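Local coordinates for protein rhamnosidase B (PDB 2OKX) that hydrolyses terminal non-reducing alpha-L-rhamnose from alpha-L-rhamnosides, as a bacterial member of glycoside hydrolase family 78, at residues 166-170 with 171-175; 230-233 with 234-237; 456-459 with 460-463. All blocks are in the same frame, centred on the assembly; numbering follows the deposited sequence.

Interaction 1: 166-170 with 171-175; sequences PAFDD and GGWAQ
Asp-170 to Trp-173 form a type I beta turn, closed by the bond from Trp-173 N to Asp-170 O at 2.9 Å, with two glycines at its corners. Just ahead of it Asp-169 makes an Asx turn: its OD1 accepts Gly-171 N at 3.1 Å, the N-H coming down from above the carboxylate plane rather than along it. The two turns overlap and fix the chain on both sides of Gly-171. Beneath them the Trp-173 indole meets two side chains of 166-170. CB of Asp-170 sits over one face of the indole, 3.9 Å from the centroid of the five-membered ring and nearly on its normal, a CH-pi contact. Phe-168, with its ring anti to the backbone N (chi1 -178°), reaches the benzo side, where its CE1 lies 3.6 Å from Trp-173 CZ2. The aromatic planes are inclined at 63°, an oblique meeting that is neither a parallel stack nor a T-shape, while Trp-173 NE1 lies at the edge of the phenyl ring. The carboxylate of Asp-170 turns to a salt bridge from OD2 to Arg-27. Trp-173 rests on Cys-25 and Arg-27 of strand 22-31 and on Glu-132 of strand 130-133, so the turn is seated on the antiparallel sheet where strand 174-181 sets off beside strand 130-133.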
ATOM      1  N   PRO A 166       0.071 -25.323  24.188  1.00 36.22           N
ATOM      2  CA  PRO A 166       0.773 -25.617  25.441  1.00 37.62           C
ATOM      3  C   PRO A 166       1.239 -27.066  25.579  1.00 39.13           C
ATOM      4  O   PRO A 166       2.328 -27.330  26.090  1.00 41.58           O
ATOM      5  CB  PRO A 166      -0.259 -25.245  26.503  1.00 38.43           C
ATOM      6  CG  PRO A 166      -0.990 -24.104  25.862  1.00 37.55           C
ATOM      7  CD  PRO A 166      -1.195 -24.616  24.455  1.00 36.41           C
ATOM      8  N   ALA A 167       0.416 -28.000  25.117  1.00 38.97           N
ATOM      9  CA  ALA A 167       0.740 -29.420  25.220  1.00 39.29           C
ATOM     10  C   ALA A 167       1.609 -29.956  24.083  1.00 39.30           C
ATOM     11  O   ALA A 167       1.922 -31.147  24.044  1.00 40.17           O
ATOM     12  CB  ALA A 167      -0.545 -30.231  25.310  1.00 39.35           C
ATOM     13  N   PHE A 168       1.998 -29.087  23.157  1.00 37.62           N
ATOM     14  CA  PHE A 168       2.823 -29.520  22.037  1.00 36.94           C
ATOM     15  C   PHE A 168       4.195 -29.990  22.509  1.00 36.69           C
ATOM     16  O   PHE A 168       4.811 -29.373  23.375  1.00 37.35           O
ATOM     17  CB  PHE A 168       2.985 -28.386  21.019  1.00 35.04           C
ATOM     18  CG  PHE A 168       3.793 -28.769  19.810  1.00 33.72           C
ATOM     19  CD1 PHE A 168       5.141 -28.434  19.721  1.00 34.78           C
ATOM     20  CD2 PHE A 168       3.213 -29.490  18.773  1.00 33.58           C
ATOM     21  CE1 PHE A 168       5.899 -28.812  18.614  1.00 32.28           C
ATOM     22  CE2 PHE A 168       3.963 -29.876  17.661  1.00 33.85           C
ATOM     23  CZ  PHE A 168       5.310 -29.535  17.583  1.00 33.41           C
ATOM     24  N   ASP A 169       4.667 -31.089  21.934  1.00 37.44           N
ATOM     25  CA  ASP A 169       5.969 -31.637  22.292  1.00 38.83           C
ATOM     26  C   ASP A 169       7.068 -31.106  21.375  1.00 37.73           C
ATOM     27  O   ASP A 169       7.200 -31.534  20.230  1.00 37.13           O
ATOM     28  CB  ASP A 169       5.923 -33.168  22.237  1.00 40.69           C
ATOM     29  CG  ASP A 169       7.301 -33.797  22.317  1.00 42.79           C
ATOM     30  OD1 ASP A 169       8.147 -33.289  23.083  1.00 41.34           O
ATOM     31  OD2 ASP A 169       7.531 -34.806  21.617  1.00 45.35           O
ATOM     32  N   ASP A 170       7.855 -30.169  21.891  1.00 37.52           N
ATOM     33  CA  ASP A 170       8.938 -29.567  21.126  1.00 39.51           C
ATOM     34  C   ASP A 170      10.295 -30.084  21.594  1.00 40.14           C
ATOM     35  O   ASP A 170      11.317 -29.424  21.410  1.00 40.03           O
ATOM     36  CB  ASP A 170       8.893 -28.044  21.267  1.00 38.82           C
ATOM     37  CG  ASP A 170       9.060 -27.586  22.704  1.00 40.29           C
ATOM     38  OD1 ASP A 170       9.182 -28.452  23.598  1.00 40.10           O
ATOM     39  OD2 ASP A 170       9.068 -26.361  22.942  1.00 38.79           O
ATOM     40  N   GLY A 171      10.296 -31.268  22.198  1.00 40.92           N
ATOM     41  CA  GLY A 171      11.534 -31.849  22.684  1.00 42.40           C
ATOM     42  C   GLY A 171      12.597 -31.988  21.609  1.00 42.27           C
ATOM     43  O   GLY A 171      13.789 -31.866  21.892  1.00 42.72           O
ATOM     44  N   GLY A 172      12.165 -32.239  20.376  1.00 42.27           N
ATOM     45  CA  GLY A 172      13.104 -32.400  19.280  1.00 41.93           C
ATOM     46  C   GLY A 172      13.516 -31.101  18.607  1.00 42.21           C
ATOM     47  O   GLY A 172      14.257 -31.115  17.625  1.00 41.41           O
ATOM     48  N   TRP A 173      13.039 -29.979  19.134  1.00 40.75           N
ATOM     49  CA  TRP A 173      13.364 -28.674  18.573  1.00 40.45           C
ATOM     50  C   TRP A 173      14.715 -28.174  19.048  1.00 40.10           C
ATOM     51  O   TRP A 173      15.085 -28.363  20.207  1.00 40.88           O
ATOM     52  CB  TRP A 173      12.295 -27.650  18.964  1.00 38.43           C
ATOM     53  CG  TRP A 173      11.026 -27.750  18.175  1.00 36.83           C
ATOM     54  CD1 TRP A 173      10.493 -28.871  17.605  1.00 35.00           C
ATOM     55  CD2 TRP A 173      10.106 -26.687  17.906  1.00 35.57           C
ATOM     56  NE1 TRP A 173       9.296 -28.571  16.998  1.00 34.72           N
ATOM     57  CE2 TRP A 173       9.035 -27.237  17.169  1.00 34.67           C
ATOM     58  CE3 TRP A 173      10.085 -25.320  18.219  1.00 34.88           C
ATOM     59  CZ2 TRP A 173       7.949 -26.466  16.737  1.00 34.59           C
ATOM     60  CZ3 TRP A 173       9.002 -24.554  17.789  1.00 34.89           C
ATOM     61  CH2 TRP A 173       7.951 -25.132  17.056  1.00 31.95           C
ATOM     62  N   ALA A 174      15.444 -27.524  18.149  1.00 39.51           N
ATOM     63  CA  ALA A 174      16.750 -26.977  18.479  1.00 38.50           C
ATOM     64  C   ALA A 174      16.557 -25.811  19.440  1.00 38.73           C
ATOM     65  O   ALA A 174      15.461 -25.253  19.540  1.00 38.55           O
ATOM     66  CB  ALA A 174      17.449 -26.499  17.213  1.00 37.40           C
ATOM     67  N   GLN A 175      17.619 -25.453  20.151  1.00 37.43           N
ATOM     68  CA  GLN A 175      17.568 -24.341  21.086  1.00 37.44           C
ATOM     69  C   GLN A 175      17.808 -23.065  20.294  1.00 38.56           C
ATOM     70  O   GLN A 175      18.508 -23.084  19.282  1.00 38.03           O
ATOM     71  CB  GLN A 175      18.651 -24.485  22.157  1.00 38.14           C
ATOM     72  CG  GLN A 175      18.516 -25.723  23.026  1.00 37.40           C
ATOM     73  CD  GLN A 175      17.194 -25.774  23.761  1.00 38.60           C
ATOM     74  OE1 GLN A 175      16.817 -24.823  24.445  1.00 39.80           O
ATOM     75  NE2 GLN A 175      16.484 -26.887  23.628  1.00 38.10           N
TER

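Interaction 2: 230-233 with 234-237; sequences VPES and VNHA
Glu-232 O accepts Asn-235 N at 3.1 Å in a nearly straight bond (169°), although the donor stands well above the carbonyl plane. It is the firmer of two successive i to i+3 bonds. The next, from His-236 N to Ser-233 O, is weak at 3.4 Å. Before them Ser-233 N donates to Val-230 O at 2.8 Å. The Ser-233 hydroxyl also comes close to Val-230 O, but Asn-227 OD1 competes for its proton, so this second grip is not settled.

Side chains follow the tight winding. Glu-232 is anti at chi1 and bent at chi2 (-82°), which folds its carboxylate back over the turn, between Asn-235 and His-236. OE2 arrives at the edge of the imidazole, in its plane and 3.6 Å from His-236 CE1; the carboxylate and the ring are inclined at only 29°. One face of the same ring lies over Ser-233 O, and its CE1 also touches Ser-233 CA at 3.6 Å. Val-234 lies back along the 3-10 turn, its CG2 3.4 Å from Pro-231 O. Asn-235 passes its OD1 outward to Arg-106, and the backbone of Val-234 bonds with Ser-100. Ala-237 pairs with Ala-621 through the backbone, and His-236 leans on Glu-347 of strand 345-347.

The arrangement is a short 3-10 helix, 231-235, opened by Pro-231 and separated from helix 225-229 by Val-230 alone. It lies in domain D2 of the rhamnosidase, where loops of the N-terminal domain and of the six-hairpin glycosidase domain come together with it.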
ATOM      1  N   VAL A 230      20.826  -8.549  -9.973  1.00 26.14           N
ATOM      2  CA  VAL A 230      21.587  -7.613  -9.148  1.00 26.91           C
ATOM      3  C   VAL A 230      21.446  -8.069  -7.700  1.00 28.01           C
ATOM      4  O   VAL A 230      20.660  -7.512  -6.936  1.00 27.40           O
ATOM      5  CB  VAL A 230      21.051  -6.168  -9.277  1.00 26.88           C
ATOM      6  CG1 VAL A 230      21.939  -5.211  -8.493  1.00 28.18           C
ATOM      7  CG2 VAL A 230      20.995  -5.759 -10.737  1.00 26.09           C
ATOM      8  N   PRO A 231      22.211  -9.097  -7.309  1.00 28.95           N
ATOM      9  CA  PRO A 231      22.204  -9.675  -5.960  1.00 29.25           C
ATOM     10  C   PRO A 231      22.221  -8.699  -4.787  1.00 29.44           C
ATOM     11  O   PRO A 231      21.576  -8.937  -3.766  1.00 29.32           O
ATOM     12  CB  PRO A 231      23.430 -10.582  -5.978  1.00 28.94           C
ATOM     13  CG  PRO A 231      23.438 -11.071  -7.383  1.00 29.82           C
ATOM     14  CD  PRO A 231      23.194  -9.794  -8.158  1.00 28.85           C
ATOM     15  N   GLU A 232      22.953  -7.600  -4.924  1.00 28.99           N
ATOM     16  CA  GLU A 232      23.033  -6.633  -3.839  1.00 30.62           C
ATOM     17  C   GLU A 232      21.743  -5.825  -3.659  1.00 28.45           C
ATOM     18  O   GLU A 232      21.566  -5.168  -2.642  1.00 27.94           O
ATOM     19  CB  GLU A 232      24.223  -5.694  -4.073  1.00 34.45           C
ATOM     20  CG  GLU A 232      24.664  -4.918  -2.840  1.00 41.58           C
ATOM     21  CD  GLU A 232      23.830  -3.675  -2.584  1.00 46.51           C
ATOM     22  OE1 GLU A 232      23.884  -3.148  -1.449  1.00 47.58           O
ATOM     23  OE2 GLU A 232      23.131  -3.219  -3.518  1.00 49.06           O
ATOM     24  N   SER A 233      20.841  -5.888  -4.636  1.00 28.07           N
ATOM     25  CA  SER A 233      19.586  -5.136  -4.565  1.00 26.35           C
ATOM     26  C   SER A 233      18.682  -5.570  -3.411  1.00 26.60           C
ATOM     27  O   SER A 233      17.704  -4.893  -3.105  1.00 27.34           O
ATOM     28  CB  SER A 233      18.819  -5.248  -5.886  1.00 23.98           C
ATOM     29  OG  SER A 233      18.349  -6.564  -6.101  1.00 25.39           O
ATOM     30  N   VAL A 234      19.010  -6.691  -2.770  1.00 26.32           N
ATOM     31  CA  VAL A 234      18.219  -7.181  -1.638  1.00 25.57           C
ATOM     32  C   VAL A 234      18.347  -6.249  -0.435  1.00 25.31           C
ATOM     33  O   VAL A 234      17.495  -6.245   0.459  1.00 24.78           O
ATOM     34  CB  VAL A 234      18.676  -8.591  -1.184  1.00 26.39           C
ATOM     35  CG1 VAL A 234      18.471  -9.600  -2.304  1.00 25.31           C
ATOM     36  CG2 VAL A 234      20.144  -8.546  -0.747  1.00 25.36           C
ATOM     37  N   ASN A 235      19.410  -5.453  -0.414  1.00 25.27           N
ATOM     38  CA  ASN A 235      19.656  -4.549   0.703  1.00 25.52           C
ATOM     39  C   ASN A 235      18.987  -3.180   0.636  1.00 24.74           C
ATOM     40  O   ASN A 235      19.130  -2.376   1.555  1.00 25.81           O
ATOM     41  CB  ASN A 235      21.164  -4.387   0.897  1.00 26.85           C
ATOM     42  CG  ASN A 235      21.846  -5.704   1.206  1.00 29.78           C
ATOM     43  OD1 ASN A 235      21.496  -6.384   2.171  1.00 30.07           O
ATOM     44  ND2 ASN A 235      22.818  -6.075   0.383  1.00 30.94           N
ATOM     45  N   HIS A 236      18.260  -2.905  -0.442  1.00 23.52           N
ATOM     46  CA  HIS A 236      17.573  -1.622  -0.562  1.00 23.49           C
ATOM     47  C   HIS A 236      16.325  -1.784  -1.414  1.00 23.58           C
ATOM     48  O   HIS A 236      16.102  -2.842  -1.998  1.00 24.48           O
ATOM     49  CB  HIS A 236      18.487  -0.565  -1.191  1.00 22.64           C
ATOM     50  CG  HIS A 236      18.813  -0.834  -2.626  1.00 22.57           C
ATOM     51  ND1 HIS A 236      19.982  -1.447  -3.023  1.00 23.61           N
ATOM     52  CD2 HIS A 236      18.105  -0.604  -3.756  1.00 19.82           C
ATOM     53  CE1 HIS A 236      19.979  -1.584  -4.337  1.00 21.60           C
ATOM     54  NE2 HIS A 236      18.852  -1.081  -4.807  1.00 24.85           N
ATOM     55  N   ALA A 237      15.515  -0.732  -1.490  1.00 23.47           N
ATOM     56  CA  ALA A 237      14.288  -0.782  -2.272  1.00 23.69           C
ATOM     57  C   ALA A 237      14.268   0.286  -3.355  1.00 25.25           C
ATOM     58  O   ALA A 237      13.204   0.777  -3.732  1.00 24.77           O
ATOM     59  CB  ALA A 237      13.075  -0.627  -1.359  1.00 23.96           C
TER

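Interaction 3: 456-459 with 460-463; sequences EAPA and GTII
Thr-461 grips Pro-458 O twice, through its hydroxyl OG1 at 2.9 Å and its backbone N at 3.3 Å. Both donors come to the oxygen from the same face of the carbonyl plane. The torsion makes this possible: with chi1 at -63° OG1 lies beside the backbone N, and CG2 is anti to it. The hydroxyl is thereby tucked in against the proline ring as well, with Pro-458 CD 3.4 Å from OG1, while the methyl of Ala-457 approaches the same threonine from the strand side, its CB 3.9 Å from OG1. A water adds a further link across the turn, donating to Ala-459 O at 3.0 Å and, weakly, to Thr-461 OG1.

What sets these groups in place is the backbone of a type II beta turn, Pro-458 to Thr-461. Ala-459 and Gly-460 occupy its two corners, and Gly-460 has a positive phi (91°), at which a CB would collide with Ala-459 O. Further out, Ala-459 N is held by Glu-492 OE1, and the backbones of Gly-460 and Thr-461 both bond with Cys-490. Thr-461 also packs on Val-512 of strand 507-513, and Pro-458 on Ala-517. On the incoming strand the Glu-456 side chain touches His-522, a ligand of a bound calcium ion.

Strand 450-457 enters from one sheet, paired with strands 493-498 and 520-528, whereas strand 462-472 leaves in another, against 485-489 and 507-513. The turn is thus part of a beta arch rather than a hairpin, a sheet-to-sheet connection consistent with the beta-sandwich architecture of the concanavalin-like domain to which it belongs.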
ATOM      1  N   GLU A 456     -12.177 -29.708   4.765  1.00 24.53           N
ATOM      2  CA  GLU A 456     -11.802 -31.117   4.846  1.00 24.89           C
ATOM      3  C   GLU A 456     -11.424 -31.472   3.420  1.00 24.59           C
ATOM      4  O   GLU A 456     -12.159 -31.146   2.492  1.00 24.22           O
ATOM      5  CB  GLU A 456     -12.983 -31.994   5.263  1.00 25.36           C
ATOM      6  CG  GLU A 456     -13.547 -31.704   6.630  1.00 27.21           C
ATOM      7  CD  GLU A 456     -14.684 -32.640   6.981  1.00 29.72           C
ATOM      8  OE1 GLU A 456     -15.693 -32.165   7.536  1.00 30.60           O
ATOM      9  OE2 GLU A 456     -14.568 -33.852   6.706  1.00 29.98           O
ATOM     10  N   ALA A 457     -10.285 -32.128   3.237  1.00 24.49           N
ATOM     11  CA  ALA A 457      -9.868 -32.501   1.895  1.00 25.02           C
ATOM     12  C   ALA A 457      -8.822 -33.600   1.921  1.00 24.91           C
ATOM     13  O   ALA A 457      -8.184 -33.840   2.945  1.00 25.87           O
ATOM     14  CB  ALA A 457      -9.314 -31.283   1.159  1.00 23.37           C
ATOM     15  N   PRO A 458      -8.644 -34.291   0.790  1.00 25.94           N
ATOM     16  CA  PRO A 458      -7.652 -35.366   0.702  1.00 27.35           C
ATOM     17  C   PRO A 458      -6.267 -34.730   0.813  1.00 28.57           C
ATOM     18  O   PRO A 458      -6.096 -33.548   0.495  1.00 27.67           O
ATOM     19  CB  PRO A 458      -7.890 -35.946  -0.691  1.00 27.36           C
ATOM     20  CG  PRO A 458      -9.333 -35.644  -0.955  1.00 28.05           C
ATOM     21  CD  PRO A 458      -9.485 -34.250  -0.419  1.00 26.64           C
ATOM     22  N   ALA A 459      -5.282 -35.503   1.255  1.00 28.09           N
ATOM     23  CA  ALA A 459      -3.928 -34.980   1.379  1.00 27.52           C
ATOM     24  C   ALA A 459      -3.399 -34.587   0.004  1.00 26.53           C
ATOM     25  O   ALA A 459      -3.651 -35.269  -0.989  1.00 26.93           O
ATOM     26  CB  ALA A 459      -3.014 -36.026   2.012  1.00 28.40           C
ATOM     27  N   GLY A 460      -2.673 -33.476  -0.051  1.00 27.67           N
ATOM     28  CA  GLY A 460      -2.114 -33.030  -1.314  1.00 26.84           C
ATOM     29  C   GLY A 460      -2.993 -32.074  -2.100  1.00 26.70           C
ATOM     30  O   GLY A 460      -2.538 -31.473  -3.077  1.00 26.96           O
ATOM     31  N   THR A 461      -4.250 -31.930  -1.693  1.00 23.70           N
ATOM     32  CA  THR A 461      -5.148 -31.023  -2.397  1.00 23.48           C
ATOM     33  C   THR A 461      -4.573 -29.607  -2.351  1.00 21.04           C
ATOM     34  O   THR A 461      -4.126 -29.137  -1.301  1.00 21.87           O
ATOM     35  CB  THR A 461      -6.562 -31.019  -1.769  1.00 24.35           C
ATOM     36  OG1 THR A 461      -7.146 -32.323  -1.895  1.00 26.64           O
ATOM     37  CG2 THR A 461      -7.457 -30.004  -2.470  1.00 23.61           C
ATOM     38  N   ILE A 462      -4.567 -28.942  -3.499  1.00 20.57           N
ATOM     39  CA  ILE A 462      -4.050 -27.580  -3.586  1.00 21.25           C
ATOM     40  C   ILE A 462      -5.166 -26.547  -3.433  1.00 20.42           C
ATOM     41  O   ILE A 462      -6.195 -26.630  -4.105  1.00 20.42           O
ATOM     42  CB  ILE A 462      -3.361 -27.329  -4.942  1.00 22.99           C
ATOM     43  CG1 ILE A 462      -2.105 -28.196  -5.061  1.00 24.05           C
ATOM     44  CG2 ILE A 462      -3.010 -25.847  -5.087  1.00 22.83           C
ATOM     45  CD1 ILE A 462      -1.477 -28.158  -6.452  1.00 21.80           C
ATOM     46  N   ILE A 463      -4.954 -25.581  -2.545  1.00 21.38           N
ATOM     47  CA  ILE A 463      -5.917 -24.508  -2.323  1.00 20.11           C
ATOM     48  C   ILE A 463      -5.230 -23.188  -2.685  1.00 19.69           C
ATOM     49  O   ILE A 463      -4.374 -22.701  -1.940  1.00 20.60           O
ATOM     50  CB  ILE A 463      -6.377 -24.447  -0.845  1.00 21.22           C
ATOM     51  CG1 ILE A 463      -6.960 -25.800  -0.413  1.00 20.63           C
ATOM     52  CG2 ILE A 463      -7.435 -23.356  -0.672  1.00 21.75           C
ATOM     53  CD1 ILE A 463      -8.202 -26.229  -1.204  1.00 20.25           C
TER
HETATM   54  O   HOH W   1      -5.578 -34.898  -3.262  1.00 37.69           O

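All three interactions are local turns of one chain, met in series: interaction 1, then interaction 2, then interaction 3. Each falls in a different domain, respectively the N-terminal, D2 and concanavalin-like ones. None touches another. Interactions 1 and 3 are closest, with centres 27 Å apart and nearest atoms about 18 Å apart, on the same side of the centre of the chain. Interaction 2 lies about 36 Å from interaction 1 and 37 Å from interaction 3, between centres. They share no sheet: interaction 1 leads into strand 174-181, interaction 2 comes after helix 225-229, and interaction 3 joins two sheets. The contacts thus belong to different parts of a multidomain enzyme.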